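PDB 6SRN: TetR family transcriptional regulator from Streptomyces coelicolor, which probably binds promoter DNA as a transcription regulator and holds a furan-type bacterial hormone that controls antibiotic production. Local coordinates for residues 40-45 with 75-80; 50-55 with 61-66; 87-92 with 148-153; 156-159 with 163-166; 186-189 with 195-198. All blocks are in the same frame, centred on the assembly; numbering follows the deposited sequence.

Interaction 1 (40-45 with 75-80)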
# COMPACT_ATOMS: atom_id res chain seq x y z
N GLU A 40 -5.14 -17.23 11.32
CA GLU A 40 -4.56 -18.15 10.36
C GLU A 40 -5.48 -18.28 9.16
O GLU A 40 -5.01 -18.24 8.02
CB GLU A 40 -4.31 -19.52 11.01
CG GLU A 40 -3.17 -19.50 12.04
CD GLU A 40 -3.13 -20.70 12.97
OE1 GLU A 40 -3.90 -21.65 12.76
OE2 GLU A 40 -2.30 -20.70 13.92
N ILE A 41 -6.77 -18.45 9.40
CA ILE A 41 -7.73 -18.65 8.30
C ILE A 41 -7.95 -17.37 7.46
O ILE A 41 -8.01 -17.42 6.24
CB ILE A 41 -9.03 -19.28 8.84
CG1 ILE A 41 -8.71 -20.69 9.29
CG2 ILE A 41 -10.15 -19.24 7.80
CD1 ILE A 41 -9.74 -21.34 10.12
N PHE A 42 -8.08 -16.25 8.14
CA PHE A 42 -8.24 -15.00 7.40
C PHE A 42 -7.00 -14.70 6.57
O PHE A 42 -7.10 -14.20 5.46
CB PHE A 42 -8.49 -13.81 8.32
CG PHE A 42 -9.87 -13.72 8.94
CD1 PHE A 42 -11.03 -13.86 8.20
CD2 PHE A 42 -9.98 -13.37 10.29
CE1 PHE A 42 -12.27 -13.69 8.82
CE2 PHE A 42 -11.21 -13.18 10.91
CZ PHE A 42 -12.33 -13.38 10.16
N ALA A 43 -5.82 -14.94 7.14
CA ALA A 43 -4.58 -14.66 6.39
C ALA A 43 -4.45 -15.50 5.12
O ALA A 43 -4.00 -15.02 4.08
CB ALA A 43 -3.37 -14.85 7.29
N SER A 44 -4.93 -16.74 5.19
CA SER A 44 -4.76 -17.64 4.10
C SER A 44 -5.90 -17.55 3.09
O SER A 44 -5.63 -17.71 1.90
CB SER A 44 -4.52 -19.07 4.61
OG SER A 44 -5.58 -19.58 5.31
N ARG A 45 -7.10 -17.22 3.56
CA ARG A 45 -8.32 -17.28 2.73
C ARG A 45 -9.03 -15.96 2.47
O ARG A 45 -9.89 -15.91 1.59
CB ARG A 45 -9.34 -18.24 3.35
CG ARG A 45 -8.77 -19.61 3.57
CD ARG A 45 -9.75 -20.61 4.15
NE ARG A 45 -9.00 -21.77 4.64
CZ ARG A 45 -9.49 -22.73 5.42
NH1 ARG A 45 -10.75 -22.71 5.81
NH2 ARG A 45 -8.70 -23.74 5.80
N SER A 75 -17.57 -9.42 13.80
CA SER A 75 -16.96 -9.08 15.09
C SER A 75 -15.64 -9.83 15.24
O SER A 75 -14.72 -9.34 15.86
CB SER A 75 -17.96 -9.36 16.23
OG SER A 75 -18.15 -10.73 16.37
N LEU A 76 -15.52 -11.00 14.66
CA LEU A 76 -14.26 -11.74 14.71
C LEU A 76 -13.18 -11.02 13.89
O LEU A 76 -12.08 -10.80 14.37
CB LEU A 76 -14.53 -13.18 14.21
CG LEU A 76 -13.38 -14.16 14.22
CD1 LEU A 76 -12.77 -14.41 15.59
CD2 LEU A 76 -13.85 -15.49 13.60
N ALA A 77 -13.56 -10.58 12.69
CA ALA A 77 -12.66 -9.79 11.87
C ALA A 77 -12.23 -8.47 12.57
O ALA A 77 -11.07 -8.09 12.55
CB ALA A 77 -13.26 -9.55 10.50
N ILE A 78 -13.20 -7.77 13.16
CA ILE A 78 -12.86 -6.58 13.92
C ILE A 78 -11.85 -6.90 15.01
O ILE A 78 -10.89 -6.17 15.19
CB ILE A 78 -14.13 -5.94 14.53
CG1 ILE A 78 -15.00 -5.37 13.40
CG2 ILE A 78 -13.75 -4.87 15.54
CD1 ILE A 78 -16.37 -4.96 13.87
N ALA A 79 -12.08 -7.98 15.78
CA ALA A 79 -11.16 -8.27 16.88
C ALA A 79 -9.73 -8.55 16.40
O ALA A 79 -8.78 -8.17 17.04
CB ALA A 79 -11.68 -9.43 17.70
N VAL A 80 -9.60 -9.26 15.28
CA VAL A 80 -8.30 -9.54 14.69
C VAL A 80 -7.61 -8.23 14.31
O VAL A 80 -6.47 -7.99 14.67
CB VAL A 80 -8.43 -10.46 13.46
CG1 VAL A 80 -7.11 -10.54 12.68
CG2 VAL A 80 -8.87 -11.85 13.91

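Interaction 2 (50-55 with 61-66)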
# COMPACT_ATOMS: atom_id res chain seq x y z
N ALA A 50 -13.12 -17.19 4.53
CA ALA A 50 -13.10 -17.66 5.90
C ALA A 50 -14.55 -17.94 6.33
O ALA A 50 -15.47 -17.31 5.84
CB ALA A 50 -12.50 -16.59 6.80
N SER A 51 -14.73 -18.85 7.26
CA SER A 51 -16.05 -19.03 7.91
C SER A 51 -15.86 -19.28 9.39
O SER A 51 -14.83 -19.85 9.81
CB SER A 51 -16.85 -20.19 7.28
OG SER A 51 -16.24 -21.45 7.54
N VAL A 52 -16.87 -18.94 10.18
CA VAL A 52 -16.86 -19.27 11.60
C VAL A 52 -16.84 -20.78 11.79
O VAL A 52 -16.14 -21.29 12.68
CB VAL A 52 -18.01 -18.61 12.37
CG1 VAL A 52 -17.99 -19.02 13.82
CG2 VAL A 52 -17.88 -17.09 12.29
N LYS A 53 -17.52 -21.50 10.92
CA LYS A 53 -17.48 -22.96 10.99
C LYS A 53 -16.05 -23.47 10.93
O LYS A 53 -15.66 -24.36 11.69
CB LYS A 53 -18.30 -23.57 9.85
CG LYS A 53 -18.22 -25.09 9.76
CD LYS A 53 -18.98 -25.63 8.57
CE LYS A 53 -18.64 -27.09 8.34
NZ LYS A 53 -19.49 -27.73 7.30
N ASP A 54 -15.23 -22.89 10.06
CA ASP A 54 -13.89 -23.40 9.87
C ASP A 54 -12.97 -22.98 11.02
O ASP A 54 -12.11 -23.75 11.41
CB ASP A 54 -13.35 -22.97 8.52
CG ASP A 54 -13.91 -23.82 7.38
OD1 ASP A 54 -14.56 -24.87 7.61
OD2 ASP A 54 -13.71 -23.39 6.24
N VAL A 55 -13.19 -21.78 11.56
CA VAL A 55 -12.49 -21.33 12.76
C VAL A 55 -12.79 -22.24 13.96
O VAL A 55 -11.87 -22.68 14.66
CB VAL A 55 -12.83 -19.87 13.08
CG1 VAL A 55 -12.20 -19.46 14.41
CG2 VAL A 55 -12.37 -18.94 11.94
N MET A 61 -13.70 -26.26 18.82
CA MET A 61 -14.93 -26.02 19.57
C MET A 61 -16.14 -25.92 18.64
O MET A 61 -15.99 -25.94 17.43
CB MET A 61 -14.68 -24.86 20.54
CG MET A 61 -14.41 -23.53 19.92
SD MET A 61 -13.54 -22.38 21.02
CE MET A 61 -14.89 -22.06 22.18
N THR A 62 -17.35 -25.95 19.20
CA THR A 62 -18.56 -25.79 18.37
C THR A 62 -18.71 -24.34 17.93
O THR A 62 -18.19 -23.43 18.58
CB THR A 62 -19.85 -26.14 19.15
OG1 THR A 62 -19.98 -25.25 20.27
CG2 THR A 62 -19.83 -27.61 19.60
N LYS A 63 -19.44 -24.12 16.85
CA LYS A 63 -19.72 -22.74 16.40
C LYS A 63 -20.41 -21.94 17.51
O LYS A 63 -20.09 -20.77 17.71
CB LYS A 63 -20.60 -22.68 15.14
CG LYS A 63 -19.93 -23.05 13.82
CD LYS A 63 -20.89 -22.87 12.63
CE LYS A 63 -21.15 -21.40 12.26
NZ LYS A 63 -22.03 -21.19 11.06
N GLY A 64 -21.40 -22.55 18.16
CA GLY A 64 -22.13 -21.86 19.25
C GLY A 64 -21.21 -21.41 20.37
O GLY A 64 -21.33 -20.29 20.89
N ALA A 65 -20.24 -22.23 20.71
CA ALA A 65 -19.24 -21.81 21.69
C ALA A 65 -18.33 -20.64 21.20
O ALA A 65 -18.00 -19.71 21.95
CB ALA A 65 -18.41 -23.01 22.12
N VAL A 66 -17.91 -20.68 19.93
CA VAL A 66 -17.19 -19.55 19.37
C VAL A 66 -18.01 -18.24 19.37
O VAL A 66 -17.48 -17.16 19.66
CB VAL A 66 -16.69 -19.83 17.94
CG1 VAL A 66 -16.02 -18.62 17.29
CG2 VAL A 66 -15.71 -20.98 17.92
O HOH W 1 -19.77 -20.56 9.22

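Interaction 3 (87-92 with 148-153)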
# COMPACT_ATOMS: atom_id res chain seq x y z
N ARG A 87 -1.49 -4.27 20.19
CA ARG A 87 -0.28 -4.82 20.73
C ARG A 87 0.97 -3.90 20.78
O ARG A 87 1.89 -4.13 21.53
CB ARG A 87 -0.00 -6.14 20.01
CG ARG A 87 0.19 -6.05 18.50
CD ARG A 87 0.59 -7.41 17.94
NE ARG A 87 -0.39 -8.44 18.23
CZ ARG A 87 -0.22 -9.71 17.87
NH1 ARG A 87 0.85 -10.05 17.16
NH2 ARG A 87 -1.12 -10.60 18.20
N TRP A 88 0.96 -2.83 20.03
CA TRP A 88 2.18 -2.06 19.76
C TRP A 88 2.60 -1.03 20.82
O TRP A 88 3.79 -0.87 21.07
CB TRP A 88 2.13 -1.49 18.32
CG TRP A 88 2.23 -2.63 17.37
CD1 TRP A 88 1.22 -3.19 16.66
CD2 TRP A 88 3.40 -3.39 17.08
NE1 TRP A 88 1.67 -4.27 15.93
CE2 TRP A 88 3.01 -4.43 16.17
CE3 TRP A 88 4.73 -3.33 17.50
CZ2 TRP A 88 3.89 -5.39 15.72
CZ3 TRP A 88 5.61 -4.27 17.03
CH2 TRP A 88 5.20 -5.28 16.12
N PRO A 89 1.64 -0.38 21.48
CA PRO A 89 2.02 0.51 22.59
C PRO A 89 2.90 -0.17 23.65
O PRO A 89 3.89 0.42 24.08
CB PRO A 89 0.66 0.96 23.16
CG PRO A 89 -0.22 0.96 21.94
CD PRO A 89 0.20 -0.25 21.15
N ALA A 90 2.56 -1.40 24.04
CA ALA A 90 3.37 -2.15 25.00
C ALA A 90 4.79 -2.43 24.51
O ALA A 90 5.74 -2.37 25.30
CB ALA A 90 2.68 -3.45 25.40
N ALA A 91 4.91 -2.68 23.20
CA ALA A 91 6.22 -2.91 22.58
C ALA A 91 7.03 -1.64 22.66
O ALA A 91 8.23 -1.65 22.96
CB ALA A 91 6.05 -3.35 21.14
N MET A 92 6.40 -0.50 22.42
CA MET A 92 7.13 0.76 22.48
C MET A 92 7.61 1.07 23.87
O MET A 92 8.72 1.55 24.05
CB MET A 92 6.33 1.93 21.89
CG MET A 92 7.27 3.02 21.36
SD MET A 92 6.45 4.19 20.24
CE MET A 92 5.74 5.11 21.55
N THR A 148 0.38 6.04 13.10
CA THR A 148 0.79 7.42 12.95
C THR A 148 0.83 8.13 14.30
O THR A 148 1.85 8.76 14.61
CB THR A 148 -0.07 8.14 11.90
OG1 THR A 148 -0.00 7.42 10.66
CG2 THR A 148 0.45 9.57 11.68
N HIS A 149 -0.23 7.97 15.08
CA HIS A 149 -0.31 8.57 16.42
C HIS A 149 0.75 8.00 17.35
O HIS A 149 1.39 8.74 18.14
CB HIS A 149 -1.71 8.39 17.00
CG HIS A 149 -2.66 9.45 16.56
ND1 HIS A 149 -3.94 9.19 16.13
CD2 HIS A 149 -2.49 10.80 16.48
CE1 HIS A 149 -4.53 10.34 15.83
NE2 HIS A 149 -3.67 11.32 16.01
N LEU A 150 0.97 6.70 17.25
CA LEU A 150 1.97 6.05 18.06
C LEU A 150 3.36 6.60 17.84
O LEU A 150 4.06 6.96 18.78
CB LEU A 150 1.90 4.52 17.87
CG LEU A 150 2.80 3.67 18.76
CD1 LEU A 150 2.48 3.85 20.23
CD2 LEU A 150 2.66 2.22 18.36
N LEU A 151 3.77 6.75 16.59
CA LEU A 151 5.15 7.17 16.26
C LEU A 151 5.38 8.68 16.40
O LEU A 151 6.48 9.17 16.59
CB LEU A 151 5.50 6.77 14.82
CG LEU A 151 5.54 5.26 14.54
CD1 LEU A 151 6.03 5.00 13.13
CD2 LEU A 151 6.39 4.52 15.56
N GLU A 152 4.31 9.45 16.28
CA GLU A 152 4.45 10.90 16.39
C GLU A 152 5.10 11.34 17.72
O GLU A 152 5.84 12.32 17.77
CB GLU A 152 3.04 11.49 16.26
CG GLU A 152 2.95 12.82 15.61
CD GLU A 152 1.48 13.20 15.40
OE1 GLU A 152 0.53 12.55 15.95
OE2 GLU A 152 1.27 14.13 14.64
N VAL A 153 4.78 10.64 18.81
CA VAL A 153 5.26 10.98 20.13
C VAL A 153 6.79 10.93 20.23
O VAL A 153 7.43 11.97 20.54
CB VAL A 153 4.61 10.11 21.22
CG1 VAL A 153 5.20 10.42 22.60
CG2 VAL A 153 3.11 10.36 21.24

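Interaction 4 (156-159 with 163-166)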
# COMPACT_ATOMS: atom_id res chain seq x y z
N GLN A 156 8.27 13.64 18.10
CA GLN A 156 8.26 14.96 18.78
C GLN A 156 9.42 15.09 19.72
O GLN A 156 10.06 16.13 19.78
CB GLN A 156 6.97 15.21 19.53
CG GLN A 156 6.91 16.56 20.21
CD GLN A 156 7.07 17.72 19.23
OE1 GLN A 156 6.56 17.68 18.11
NE2 GLN A 156 7.81 18.76 19.66
N ASP A 157 9.68 14.04 20.49
CA ASP A 157 10.83 14.06 21.39
C ASP A 157 12.14 14.22 20.63
O ASP A 157 13.07 14.89 21.07
CB ASP A 157 10.88 12.79 22.23
CG ASP A 157 9.78 12.75 23.31
OD1 ASP A 157 9.09 13.76 23.59
OD2 ASP A 157 9.60 11.65 23.86
N ALA A 158 12.23 13.53 19.48
CA ALA A 158 13.43 13.60 18.66
C ALA A 158 13.65 15.04 18.20
O ALA A 158 14.77 15.53 18.24
CB ALA A 158 13.30 12.69 17.43
N ARG A 159 12.57 15.70 17.79
CA ARG A 159 12.67 17.11 17.38
C ARG A 159 13.19 17.98 18.54
O ARG A 159 14.13 18.73 18.37
CB ARG A 159 11.35 17.67 16.87
CG ARG A 159 11.47 19.19 16.61
CD ARG A 159 10.41 19.86 15.79
NE ARG A 159 9.08 19.78 16.38
CZ ARG A 159 7.99 20.33 15.85
NH1 ARG A 159 8.04 21.02 14.69
NH2 ARG A 159 6.82 20.18 16.46
N GLN A 163 17.57 15.69 17.62
CA GLN A 163 17.95 14.49 16.91
C GLN A 163 17.47 14.51 15.46
O GLN A 163 18.01 13.83 14.56
CB GLN A 163 17.36 13.30 17.68
CG GLN A 163 17.81 11.96 17.19
CD GLN A 163 17.45 10.82 18.14
OE1 GLN A 163 16.39 10.80 18.80
NE2 GLN A 163 18.33 9.86 18.20
N LEU A 164 16.41 15.27 15.23
CA LEU A 164 15.69 15.26 13.97
C LEU A 164 16.21 16.44 13.15
O LEU A 164 16.41 17.55 13.68
CB LEU A 164 14.20 15.34 14.27
CG LEU A 164 13.13 14.75 13.39
CD1 LEU A 164 13.29 13.23 13.36
CD2 LEU A 164 11.77 15.13 13.93
N ARG A 165 16.50 16.23 11.87
CA ARG A 165 16.96 17.30 10.97
C ARG A 165 16.05 18.54 11.02
O ARG A 165 14.82 18.43 11.09
CB ARG A 165 17.14 16.80 9.52
CG ARG A 165 17.41 17.86 8.45
CD ARG A 165 17.81 17.27 7.09
NE ARG A 165 16.76 16.41 6.56
CZ ARG A 165 15.81 16.76 5.68
NH1 ARG A 165 15.70 17.98 5.17
NH2 ARG A 165 14.92 15.87 5.30
N ALA A 166 16.69 19.71 10.97
CA ALA A 166 16.00 20.98 11.05
C ALA A 166 14.97 21.09 9.96
O ALA A 166 15.23 20.79 8.78
CB ALA A 166 16.98 22.14 10.96
O HOH W 2 15.80 18.10 16.15

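Interaction 5 (186-189 with 195-198)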
# COMPACT_ATOMS: atom_id res chain seq x y z
N HIS A 186 3.38 -4.16 1.81
CA HIS A 186 2.34 -4.57 0.88
C HIS A 186 2.93 -5.09 -0.41
O HIS A 186 2.50 -6.12 -0.92
CB HIS A 186 1.39 -3.42 0.63
CG HIS A 186 0.15 -3.84 -0.03
ND1 HIS A 186 -0.89 -4.44 0.65
CD2 HIS A 186 -0.25 -3.74 -1.32
CE1 HIS A 186 -1.86 -4.72 -0.21
NE2 HIS A 186 -1.51 -4.26 -1.39
N VAL A 187 3.92 -4.36 -0.94
CA VAL A 187 4.57 -4.85 -2.13
C VAL A 187 5.22 -6.21 -1.87
O VAL A 187 5.13 -7.11 -2.70
CB VAL A 187 5.64 -3.84 -2.65
CG1 VAL A 187 6.55 -4.46 -3.72
CG2 VAL A 187 5.02 -2.52 -3.12
N SER A 188 5.90 -6.33 -0.75
CA SER A 188 6.53 -7.58 -0.37
C SER A 188 5.52 -8.71 -0.25
O SER A 188 5.77 -9.83 -0.71
CB SER A 188 7.32 -7.39 0.93
OG SER A 188 8.02 -8.57 1.31
N ASP A 189 4.35 -8.45 0.32
CA ASP A 189 3.32 -9.44 0.42
C ASP A 189 2.83 -9.83 -0.98
O ASP A 189 2.73 -11.00 -1.31
CB ASP A 189 2.14 -8.88 1.24
CG ASP A 189 0.80 -9.60 0.97
OD1 ASP A 189 0.02 -9.29 0.00
OD2 ASP A 189 0.53 -10.45 1.74
N ALA A 195 8.51 -12.72 1.93
CA ALA A 195 9.73 -13.50 2.17
C ALA A 195 10.98 -12.57 2.23
O ALA A 195 11.92 -12.82 2.97
CB ALA A 195 9.91 -14.52 1.08
N ASP A 196 10.95 -11.50 1.44
CA ASP A 196 12.06 -10.57 1.29
C ASP A 196 11.82 -9.28 2.09
O ASP A 196 12.53 -8.29 1.90
CB ASP A 196 12.28 -10.17 -0.18
CG ASP A 196 11.14 -9.34 -0.79
OD1 ASP A 196 9.98 -9.48 -0.30
OD2 ASP A 196 11.36 -8.65 -1.83
N ILE A 197 10.88 -9.27 3.02
CA ILE A 197 10.48 -8.03 3.69
C ILE A 197 11.63 -7.35 4.41
O ILE A 197 11.73 -6.11 4.40
CB ILE A 197 9.26 -8.26 4.63
CG1 ILE A 197 8.73 -6.93 5.10
CG2 ILE A 197 9.58 -9.17 5.78
CD1 ILE A 197 7.43 -7.02 5.84
N MET A 198 12.50 -8.12 5.04
CA MET A 198 13.55 -7.46 5.83
C MET A 198 14.55 -6.68 4.95
O MET A 198 14.97 -5.57 5.33
CB MET A 198 14.28 -8.47 6.75
CG MET A 198 13.34 -9.20 7.71
SD MET A 198 12.22 -8.21 8.71
CE MET A 198 13.31 -7.32 9.79

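Interaction 1 (40-45 with 75-80)
Phe42 reaches from helix 31-49 to helix 73-86 and meets Leu76, Ala77 and Val80 with the outer part of its ring. Its CB starts out toward the second helix, and with CG anti to the carbonyl carbon (chi1 -75°) the ring reaches that helix. On one flank Phe42 CD2 lies 4.1 Å from Val80 CG2. The next atom, Phe42 CE2, is where most of the contact gathers: it comes 3.8 Å from Ala77 CA. Leu76 CG, at 4.1 Å, and Val80 CG2 are also neighbours of Phe42 CE2, so three residues of the helix converge on a single ring carbon. Phe42 CZ, at the tip, rests 4.0 Å from Ala77 CB. Val80 CG2 stands at the ring edge, close to its plane, whereas Leu76 and Ala77 approach at a slant. Both helices belong to the TetR-type DNA-binding domain; 31-49 is its first helix, and 73-86 is the helix that leads from the helix-turn-helix toward the ligand-binding part. The short segments run almost perpendicular, at 94°, and their axes come no nearer than 11.5 Å, a gap wide enough for an aromatic side chain to lie between them. Beside small Ala77, the CE2 edge of the ring comes close to the helix backbone. All four touching residues are buried. Further cover comes from Ala50 in the loop after the first helix and from Leu129 of helix 121-131, which packs on both Phe42 and Val80. Leu76 also packs on Ala38, Val55 and Phe70.

Interaction 2 (50-55 with 61-66)
Lys53 and Lys63, each in the first turn of its helix, bring their CA atoms to 5.9 Å, the nearest CA pair between 50-55 and 61-66. Lys63 carries much of the contact with its aliphatic chain. Its CG lies 3.7 Å from Lys53 CA, its CD 3.9 Å from Lys53 CB, and its CE 3.9 Å from Lys53 N, so the methylenes run along the backbone of the other helix. A bend at chi3 (73°) turns the end of the chain toward a water, which accepts from Lys63 NZ at 3.0 Å and from Lys53 N at 3.0 Å. This water thus ties the lysine tip to an N-H in the first turn of helix 52-59. Lys53 itself stays extended, and its ammonium group leads away from the pair. On the buried side Val52 and Val66 meet through their CG1 methyls, 4.0 Å apart, the side chains passing antiparallel, methyl against methyl. Both helices open with a side-chain N-cap: Ser51 OG accepts from Asp54 N, and Thr62 OG1 accepts from Ala65 N. The segments fall in the predicted helix-turn-helix, where 63-69 would be the recognition helix, as in other TetR regulators. Around them, helix 31-49 supports the motif through Ile41, which touches Ala50 and Val55, through Ile34 against Met61, and through a salt bridge from Arg45 to Asp54. Lys73 of helix 73-86 packs on Val52 and also donates to Ala50 O.

Interaction 3 (87-92 with 148-153)
In the ligand-binding part of this TetR regulator, Leu150 of helix 145-161 fills the gap to Trp88, Pro89 and Met92 on the short helix 88-96. The segments run nearly parallel, at 15°, with their axes 11.1 Å apart at the closest. Leu150 CD2 touches Trp88 CB, 3.7 Å away, while Leu150 CD1 lies 4.1 Å from Pro89 CA. Met92 extends alongside the leucine with its chain pointing the other way, and Met92 SD is 4.0 Å from Leu150 CG. A bend at chi3 (80°) then turns Met92 CE to 3.7 Å from both Leu150 O and Leu150 CD1. The two methyls divide the contact, CD2 to the tryptophan and CD1 to the thioether end. Trp88 contributes its CB here and sends its indole away, to meet the ring of Trp147 with the planes at about 45°; Trp147 lines the hormone pocket, and the Trp88 side chain itself comes to about 7 Å from the bound furan acid. Helix 102-119 covers the contact through Met109, which touches Trp88, Met92 and Leu150 alike, and helix 121-131 adds Met123 against Trp88.

Interaction 4 (156-159 with 163-166)
The Gln163 amide lies against Ala158, with Gln163 OE1 3.9 Å from Ala158 CB; the Arg159 guanidinium lies apart, on its own helix, with Gln156 CD at its edge. Arg159 NH2 donates to Gln156 OE1 at 3.0 Å, in the amide plane on a lone pair, although the oxygen is tilted 26° from the guanidinium plane. This bond lies along the helix, on the side away from 163-166, and chi3 of Arg159 (62°) bends the chain into it. Gln163 holds an extended side chain, and its amide is fixed at both ends, by Thr101, just before helix 102-119, and by Leu103 in its first turn: NE2 bonds to Thr101 OG1 and OE1 accepts from Leu103 N. The backbone joins the segments. Gln163 N donates to Ala158 O at 2.9 Å, arriving 21° from the carbonyl plane, while Leu164 N reaches the same oxygen in a weak bond of 3.4 Å. Leu164 then folds back on the helix, with CD1 4.1 Å from Ala158 CB and CD2 3.9 Å from Arg159 CB. A water lies within bonding distance of both Arg159 O and Leu164 O and may bridge them. Pro102 covers Ala158 and Gln163, and Leu103 packs on Leu164. Arg165 turns to a neighbouring subunit, where it pairs with Glu206 and lies by the ring of Phe210. A carbonyl in the last turn of helix 145-161 that takes an N-H from five residues on is consistent with the longer bond of a Schellman motif, the arrangement in which a helix ends and the chain reverses, here toward helix 170-192.

Interaction 5 (186-189 with 195-198)
Ser188 gives up the most surface here: it points from helix 170-192 into the start of helix 197-212, where Asp196 and Ile197 receive it. With OG anti to the backbone N (chi1 -177°), the hydroxyl projects across the gap and donates to Asp196 OD1 at 2.7 Å. It reaches the carboxylate oxygen on its syn side, 31° out of the carboxylate plane. Ser188 CB follows behind, 3.6 Å from the same OD1. Asp196 holds its CG between its own backbone N and carbonyl carbon, the crowded position (chi1 67°), which swings the carboxylate over toward the serine. Its other oxygen, OD2, makes a salt bridge with Arg200 one turn into the helix, so the group is held from two directions. Asp196 occupies the N-cap position without making a capping bond; its negative charge at this helix end would probably still be favoured by the helix dipole. The two helices are the last of the chain, the pair that in TetR regulators commonly supplies the dimer interface, and this contact closes the turn between them. Nearby, the ring of His186 meets that of Phe182 of the second subunit, planes about 15° apart, and Tyr144 of that subunit packs on Val187. Ile197 adds an apolar wall to the serine: its CB lies 3.6 Å from Ser188 OG, and CG1 follows at 4.2 Å. Ile197 N, though 3.4 Å from that hydroxyl, is badly angled for a bond. The isoleucine also packs on Met184 and on Gln185, a residue of the hormone pocket, and on Arg118 of helix 102-119.

How the interactions relate
From the N terminus, interaction 1 closes the longer of two early loops by joining helix 31-49 to helix 73-86, and interaction 2 is nested inside it, pairing the two helices of the predicted helix-turn-helix. These two touch, with centres 12 Å apart, and together build the probable DNA-binding part. Interaction 3 then opens just beyond helix 73-86 and closes the longest loop, bringing helix 88-96 to helix 145-161. Interaction 4 continues on that same helix and secures its end, about 17 Å away between centres. Interaction 5 turns helix 170-192 into the last helix. Beyond the nested pair the contacts follow in series, and none cross.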